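Local coordinates for stage II sporulation protein E (SpoIIE) (Moorella thermoacetica, PDB 3ZT9) that is probably a manganese-dependent PP2C-type protein phosphatase that reverses phosphorylation of a stressosome partner and so helps control secondary-messenger signalling, at residues A55-S60 and V66-L71; A85-D90 and W96-V101; G155-A160 and E178-R183. All blocks are in the same frame, centred on the assembly; numbering follows the deposited sequence. Where two conformers were deposited one is given.

Contact 1: A55-S60 and V66-L71; sequences ASMESS and VNIFQL
With CG1 anti to its carbonyl carbon (chi1 -73°), I68 sends that branch to S60 and leaves CG2 for M57, whose chain, extended beyond CG (chi2 -176°), crosses it at about a right angle. I68 CG1 rests 3.6 Å from S60 CB, and I68 CG2 lies 3.7 Å from M57 CG. Farther out, M57 CE meets the F69 ring obliquely, 4.0 Å from F69 CZ. The axes of segments 55-60 and 66-71 come within 9.0 Å, their directions 145° apart, a roughly antiparallel helical hairpin. M57, I68 and F69 also reach strand 82-90, touching A84 or L86, so the apolar side of the hairpin sits on a sheet. A water joins the polar groups: it donates to S60 OG at 2.8 Å and to I68 O at 2.7 Å, and hydrogen-bonds to S56 OG as well. S59 OG donates to S56 O at 2.7 Å, tilted out of the carbonyl plane. At the connection between the helices, T63 bonds to S60 O and to N67 ND2. Replacing I68 by an alanine removes both branches and is likely to open a gap between the two helices beside S60 and M57, setting the M57 chain freer to turn. Direct contact is apolar, and a water instead of direct bonds serves the buried serine hydroxyls, so the polar link between the helices probably depends on it.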
# COMPACT_ATOMS: atom_id res chain seq x y z
N ALA A 55 -3.82 -11.52 1.17
CA ALA A 55 -3.65 -12.82 1.84
C ALA A 55 -2.45 -13.56 1.27
O ALA A 55 -1.68 -14.18 2.00
CB ALA A 55 -4.91 -13.67 1.67
N SER A 56 -2.29 -13.48 -0.05
CA SER A 56 -1.15 -14.06 -0.74
C SER A 56 0.18 -13.45 -0.28
O SER A 56 1.16 -14.16 -0.05
CB SER A 56 -1.29 -13.89 -2.24
OG SER A 56 -0.18 -14.54 -2.84
N MET A 57 0.22 -12.13 -0.18
CA MET A 57 1.41 -11.45 0.33
C MET A 57 1.76 -11.91 1.72
O MET A 57 2.93 -12.23 2.01
CB MET A 57 1.18 -9.94 0.35
CG MET A 57 1.18 -9.38 -1.02
SD MET A 57 1.02 -7.58 -0.92
CE MET A 57 1.36 -7.16 -2.60
N GLU A 58 0.77 -11.95 2.59
CA GLU A 58 1.04 -12.33 3.97
C GLU A 58 1.62 -13.72 3.99
O GLU A 58 2.56 -14.02 4.74
CB GLU A 58 -0.23 -12.29 4.81
CG GLU A 58 0.00 -12.92 6.17
CD GLU A 58 -1.07 -12.59 7.19
OE1 GLU A 58 -2.07 -11.93 6.82
OE2 GLU A 58 -0.90 -12.98 8.36
N SER A 59 1.10 -14.59 3.15
CA SER A 59 1.58 -15.97 3.16
C SER A 59 3.03 -16.06 2.61
O SER A 59 3.73 -17.02 2.89
CB SER A 59 0.63 -16.86 2.36
OG SER A 59 0.83 -16.67 0.98
N SER A 60 3.46 -15.05 1.86
CA SER A 60 4.74 -15.07 1.15
C SER A 60 5.78 -14.16 1.79
O SER A 60 6.86 -13.96 1.25
CB SER A 60 4.54 -14.58 -0.28
OG SER A 60 3.62 -15.39 -0.96
N VAL A 66 10.14 -10.20 -5.28
CA VAL A 66 9.92 -10.81 -6.59
C VAL A 66 8.99 -12.00 -6.45
O VAL A 66 7.99 -12.12 -7.16
CB VAL A 66 11.25 -11.24 -7.24
CG1 VAL A 66 10.99 -12.20 -8.42
CG2 VAL A 66 12.04 -9.98 -7.68
N ASN A 67 9.34 -12.88 -5.52
CA ASN A 67 8.49 -14.04 -5.25
C ASN A 67 7.09 -13.61 -4.79
O ASN A 67 6.09 -14.16 -5.24
CB ASN A 67 9.11 -14.93 -4.19
CG ASN A 67 8.42 -16.28 -4.11
OD1 ASN A 67 8.48 -17.07 -5.05
ND2 ASN A 67 7.76 -16.54 -2.99
N ILE A 68 7.03 -12.62 -3.91
CA ILE A 68 5.74 -12.18 -3.37
C ILE A 68 4.79 -11.74 -4.48
O ILE A 68 3.64 -12.18 -4.53
CB ILE A 68 5.90 -11.06 -2.35
CG1 ILE A 68 6.48 -11.59 -1.04
CG2 ILE A 68 4.53 -10.38 -2.08
CD1 ILE A 68 7.11 -10.48 -0.18
N PHE A 69 5.28 -10.94 -5.41
CA PHE A 69 4.42 -10.40 -6.46
C PHE A 69 4.10 -11.46 -7.50
O PHE A 69 3.00 -11.48 -8.02
CB PHE A 69 5.08 -9.16 -7.10
CG PHE A 69 4.78 -7.89 -6.36
CD1 PHE A 69 3.65 -7.15 -6.67
CD2 PHE A 69 5.58 -7.48 -5.33
CE1 PHE A 69 3.32 -5.99 -5.96
CE2 PHE A 69 5.29 -6.31 -4.63
CZ PHE A 69 4.16 -5.56 -4.95
N GLN A 70 5.04 -12.36 -7.75
CA GLN A 70 4.84 -13.46 -8.71
C GLN A 70 3.77 -14.43 -8.19
O GLN A 70 2.90 -14.82 -8.93
CB GLN A 70 6.16 -14.19 -9.04
CG GLN A 70 7.08 -13.38 -9.96
CD GLN A 70 8.41 -14.06 -10.22
OE1 GLN A 70 8.71 -15.11 -9.66
NE2 GLN A 70 9.22 -13.46 -11.08
N LEU A 71 3.80 -14.78 -6.91
CA LEU A 71 2.73 -15.61 -6.36
C LEU A 71 1.38 -14.86 -6.36
O LEU A 71 0.34 -15.47 -6.62
CB LEU A 71 3.05 -16.14 -4.96
CG LEU A 71 1.94 -17.01 -4.33
CD1 LEU A 71 0.65 -16.25 -4.23
CD2 LEU A 71 1.63 -18.30 -5.09
O HOH W 1 2.37 -13.52 -2.56

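Contact 2: A85-D90 and W96-V101; sequences ALCRVD and WQAAIV. With PEG (di(hydroxyethyl)ether), chain E.
R88 and Q97, a hydrogen-bonded antiparallel pair, hold a di(hydroxyethyl)ether molecule beside the strands. Its O1 donates weakly to R88 O at 3.2 Å, and its O4 donates to Q97 OE1 at 3.1 Å. With CG of R88 anti to the backbone N (chi1 174°), the extended chain runs alongside O1, and a bend at the last torsion (chi4 -79°) turns the guanidinium edge toward it. The guanidinium is anchored elsewhere, NH2 bonding to N62 OD1, while its ion pair to D90, NH1 to OD2, is long at 3.9 Å. Behind the ligand the backbones form two reciprocal pairs. R88 N gives a nearly straight bond of 2.8 Å to Q97 O, and Q97 N answers to R88 O; L86 N bonds to A99 O at 3.0 Å, returned by A99 N to L86 O. CA-H...O contacts fill in between, such as A98 CA to L86 O at 3.2 Å. On the face shared by A85, C87, V89, W96, A98 and I100, A85 CB packs 3.8 Å from I100 CG1, and V106 and I108 of strand 105-110 lie against it. The face of L86 and A99 meets I68 and L65 of helix 65-76. This antiparallel beta hairpin, flanked by strands 31-39 and 135-138, belongs to one sheet of the beta sandwich, with helices packed outside, that characterises the PP2C fold.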
# COMPACT_ATOMS: atom_id res chain seq x y z
N ALA A 85 0.78 -2.51 -3.94
CA ALA A 85 2.09 -1.98 -3.54
C ALA A 85 2.46 -2.70 -2.26
O ALA A 85 1.58 -2.98 -1.45
CB ALA A 85 1.96 -0.50 -3.27
N LEU A 86 3.75 -2.94 -2.05
CA LEU A 86 4.23 -3.45 -0.79
C LEU A 86 5.52 -2.72 -0.45
O LEU A 86 6.40 -2.52 -1.32
CB LEU A 86 4.51 -4.94 -0.94
CG LEU A 86 5.22 -5.60 0.24
CD1 LEU A 86 4.32 -5.56 1.41
CD2 LEU A 86 5.53 -7.07 -0.15
N CYS A 87 5.61 -2.31 0.81
CA CYS A 87 6.84 -1.73 1.37
C CYS A 87 7.31 -2.66 2.45
O CYS A 87 6.52 -3.08 3.30
CB CYS A 87 6.59 -0.38 2.04
SG CYS A 87 6.21 1.00 0.97
N ARG A 88 8.59 -2.96 2.46
CA ARG A 88 9.14 -3.84 3.50
C ARG A 88 10.14 -2.97 4.24
O ARG A 88 11.09 -2.51 3.65
CB ARG A 88 9.84 -5.06 2.88
CG ARG A 88 10.57 -5.98 3.90
CD ARG A 88 11.27 -7.16 3.13
NE ARG A 88 11.81 -8.21 4.01
CZ ARG A 88 12.95 -8.12 4.67
NH1 ARG A 88 13.68 -7.01 4.59
NH2 ARG A 88 13.35 -9.12 5.43
N VAL A 89 9.87 -2.71 5.51
CA VAL A 89 10.72 -1.80 6.30
C VAL A 89 11.46 -2.56 7.37
O VAL A 89 10.87 -3.04 8.34
CB VAL A 89 9.85 -0.74 6.98
CG1 VAL A 89 10.72 0.34 7.59
CG2 VAL A 89 8.86 -0.17 5.93
N ASP A 90 12.76 -2.71 7.18
CA ASP A 90 13.58 -3.42 8.12
C ASP A 90 14.15 -2.42 9.09
O ASP A 90 15.21 -1.89 8.86
CB ASP A 90 14.68 -4.08 7.31
CG ASP A 90 15.50 -5.03 8.09
OD1 ASP A 90 15.57 -4.96 9.34
OD2 ASP A 90 16.13 -5.85 7.39
N TRP A 96 14.80 -0.10 3.71
CA TRP A 96 13.46 -0.40 3.16
C TRP A 96 13.55 -0.79 1.68
O TRP A 96 14.52 -0.45 0.97
CB TRP A 96 12.44 0.75 3.33
CG TRP A 96 12.82 2.04 2.67
CD1 TRP A 96 13.42 3.13 3.29
CD2 TRP A 96 12.60 2.42 1.30
NE1 TRP A 96 13.58 4.15 2.38
CE2 TRP A 96 13.12 3.74 1.15
CE3 TRP A 96 12.05 1.78 0.18
CZ2 TRP A 96 13.08 4.42 -0.07
CZ3 TRP A 96 12.03 2.46 -1.04
CH2 TRP A 96 12.53 3.76 -1.16
N GLN A 97 12.57 -1.58 1.24
CA GLN A 97 12.43 -1.90 -0.18
C GLN A 97 10.97 -1.68 -0.51
O GLN A 97 10.11 -1.84 0.36
CB GLN A 97 12.72 -3.39 -0.46
CG GLN A 97 14.10 -3.87 -0.23
CD GLN A 97 14.21 -5.36 -0.59
OE1 GLN A 97 14.99 -6.10 -0.00
NE2 GLN A 97 13.41 -5.80 -1.56
N ALA A 98 10.66 -1.28 -1.73
CA ALA A 98 9.24 -1.18 -2.04
C ALA A 98 9.05 -1.54 -3.51
O ALA A 98 9.93 -1.30 -4.32
CB ALA A 98 8.75 0.22 -1.81
N ALA A 99 7.87 -2.07 -3.86
CA ALA A 99 7.56 -2.21 -5.30
C ALA A 99 6.06 -2.03 -5.52
O ALA A 99 5.28 -2.19 -4.57
CB ALA A 99 8.01 -3.57 -5.80
N ILE A 100 5.68 -1.72 -6.75
CA ILE A 100 4.28 -1.45 -7.06
C ILE A 100 3.98 -2.03 -8.42
O ILE A 100 4.72 -1.76 -9.36
CB ILE A 100 3.97 0.08 -7.16
CG1 ILE A 100 4.44 0.81 -5.89
CG2 ILE A 100 2.45 0.32 -7.38
CD1 ILE A 100 4.52 2.31 -6.09
N VAL A 101 2.91 -2.82 -8.52
CA VAL A 101 2.41 -3.22 -9.84
C VAL A 101 1.08 -2.49 -10.01
O VAL A 101 0.15 -2.69 -9.23
CB VAL A 101 2.26 -4.76 -9.99
CG1 VAL A 101 1.63 -5.10 -11.33
CG2 VAL A 101 3.62 -5.42 -9.87
C1 PEG E . 13.80 -4.18 3.50
O1 PEG E . 13.03 -4.86 2.60
C2 PEG E . 15.30 -4.42 3.42
O2 PEG E . 16.08 -4.20 2.28
C3 PEG E . 17.21 -4.97 2.24
C4 PEG E . 18.25 -4.77 1.18
O4 PEG E . 17.89 -4.94 -0.14

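Contact 3: G155-A160 and E178-R183; sequences GAVPLA and EKYGRR
Y180 pushes its ring into the corner made by A156, V157 and P158, and these few side chains and one carbonyl make up the whole contact. CG of Y180 is anti to the carbonyl carbon (chi1 -60°), which carries the ring off the end of helix 169-180 toward the loop. The phenol is sandwiched by unlike groups. Over one face stands A156 O, offset toward the rim and 3.6 Å from CE1 of Y180; over the opposite face, also offset toward the rim, lies CB of the preceding K179. A156 CB also touches the ring, 4.3 Å from Y180 CD1. P158 approaches the phenol from the opposite direction, its CD oblique to the ring, 3.1 Å from Y180 OH and 3.5 Å from Y180 CZ. V157 is a lesser partner, its CG2 reaching Y180 CD2 at 4.5 Å, again obliquely. No hydrogen bond crosses between the segments; what meets here is packing of the phenol against the A156 methyl and carbonyl, V157 CG2 and P158 CD.

Y180 lies at the end of helix 169-180: G181 is the first residue to leave helical phi/psi, and the backbone then turns away. R182 pairs with D184 through NE and bonds to G151 through its backbone, tying this turn to the neighbourhood of D150 and D185, two manganese ligands. E178, on the same helix, touches Y9 of strand 6-11. The contact thus fastens the loop that follows strand 144-148 to the end of helix 169-180, a helix packed outside the sheet of strands 6-11, 187-192 and 144-148, consistent with the layered helix-sheet-sheet-helix plan of the PP2C fold.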
# COMPACT_ATOMS: atom_id res chain seq x y z
N GLY A 155 -0.24 12.85 -5.20
CA GLY A 155 0.20 14.17 -4.78
C GLY A 155 -0.82 15.05 -4.08
O GLY A 155 -0.51 16.18 -3.74
N ALA A 156 -2.03 14.55 -3.85
CA ALA A 156 -3.08 15.31 -3.15
C ALA A 156 -2.79 15.63 -1.68
O ALA A 156 -3.30 16.62 -1.17
CB ALA A 156 -4.43 14.56 -3.25
N VAL A 157 -2.00 14.81 -1.00
CA VAL A 157 -1.86 14.96 0.45
C VAL A 157 -0.76 15.95 0.78
O VAL A 157 0.37 15.77 0.33
CB VAL A 157 -1.52 13.59 1.12
CG1 VAL A 157 -1.48 13.72 2.63
CG2 VAL A 157 -2.54 12.56 0.74
N PRO A 158 -1.08 17.03 1.52
CA PRO A 158 0.02 17.92 1.90
C PRO A 158 0.99 17.16 2.82
O PRO A 158 0.59 16.57 3.82
CB PRO A 158 -0.67 19.10 2.60
CG PRO A 158 -2.06 18.66 2.86
CD PRO A 158 -2.38 17.49 2.03
N LEU A 159 2.26 17.15 2.43
CA LEU A 159 3.29 16.35 3.08
C LEU A 159 3.37 16.63 4.57
O LEU A 159 3.45 15.70 5.37
CB LEU A 159 4.65 16.64 2.46
CG LEU A 159 4.83 16.25 0.99
CD1 LEU A 159 6.26 16.53 0.57
CD2 LEU A 159 4.47 14.79 0.77
N ALA A 160 3.36 17.90 4.93
CA ALA A 160 3.53 18.35 6.31
C ALA A 160 2.45 17.78 7.22
O ALA A 160 2.66 17.66 8.41
CB ALA A 160 3.52 19.84 6.36
N GLU A 178 -11.02 11.08 4.33
CA GLU A 178 -12.23 11.88 4.28
C GLU A 178 -12.04 13.19 3.49
O GLU A 178 -12.93 13.57 2.70
CB GLU A 178 -12.74 12.17 5.71
CG GLU A 178 -13.34 10.95 6.31
CD GLU A 178 -13.68 11.07 7.77
OE1 GLU A 178 -13.04 11.87 8.46
OE2 GLU A 178 -14.55 10.31 8.21
N LYS A 179 -10.90 13.84 3.63
CA LYS A 179 -10.65 15.12 2.94
C LYS A 179 -10.34 14.89 1.48
O LYS A 179 -10.78 15.65 0.63
CB LYS A 179 -9.44 15.87 3.52
CG LYS A 179 -9.70 16.67 4.77
CD LYS A 179 -10.68 17.81 4.52
CE LYS A 179 -10.84 18.65 5.80
NZ LYS A 179 -12.07 19.47 5.71
N TYR A 180 -9.55 13.85 1.20
CA TYR A 180 -8.97 13.68 -0.14
C TYR A 180 -9.54 12.52 -0.94
O TYR A 180 -9.31 12.42 -2.14
CB TYR A 180 -7.45 13.55 -0.02
CG TYR A 180 -6.87 14.78 0.63
CD1 TYR A 180 -6.93 16.02 -0.02
CD2 TYR A 180 -6.30 14.71 1.90
CE1 TYR A 180 -6.42 17.15 0.58
CE2 TYR A 180 -5.78 15.85 2.49
CZ TYR A 180 -5.86 17.05 1.83
OH TYR A 180 -5.34 18.16 2.43
N GLY A 181 -10.28 11.64 -0.28
CA GLY A 181 -10.80 10.42 -0.91
C GLY A 181 -11.92 10.73 -1.89
O GLY A 181 -12.83 11.49 -1.57
N ARG A 182 -11.88 10.16 -3.09
CA ARG A 182 -13.02 10.33 -4.01
C ARG A 182 -14.20 9.51 -3.52
O ARG A 182 -14.02 8.43 -3.00
CB ARG A 182 -12.66 9.83 -5.41
CG ARG A 182 -11.47 10.52 -6.02
CD ARG A 182 -11.15 9.89 -7.34
NE ARG A 182 -12.27 10.07 -8.27
CZ ARG A 182 -12.13 10.21 -9.58
NH1 ARG A 182 -10.93 10.18 -10.14
NH2 ARG A 182 -13.20 10.38 -10.33
N ARG A 183 -15.42 9.99 -3.71
CA ARG A 183 -16.52 9.16 -3.26
C ARG A 183 -16.97 8.19 -4.38
O ARG A 183 -17.63 7.17 -4.11
CB ARG A 183 -17.64 10.04 -2.66
CG ARG A 183 -18.77 9.28 -1.99
CD ARG A 183 -18.50 8.85 -0.53
NE ARG A 183 -18.20 9.96 0.36
CZ ARG A 183 -18.99 11.01 0.56
NH1 ARG A 183 -20.16 11.11 -0.06
NH2 ARG A 183 -18.62 11.97 1.40

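How the contacts relate
Contacts 1 and 2 are one continuous body of packing, with centres 12 Å apart: F69 CZ lies 3.6 Å from A99 O, F69 CD1 lies 3.6 Å from V101 CG2, and I68 CD1 lies 3.8 Å from L86 CD2. The helical hairpin therefore covers one face of the strand hairpin, and helix 65-76 is followed in the chain by strand 82-90. Contact 3 is separate, across the centre of the chain, about 29 Å from contact 1 and 21 Å from contact 2 between centres. None of the three holds a metal ligand; the side chain of V89 in contact 2 stays about 10 Å from a bound manganese ion, and that of Y180 in contact 3 about 14 Å.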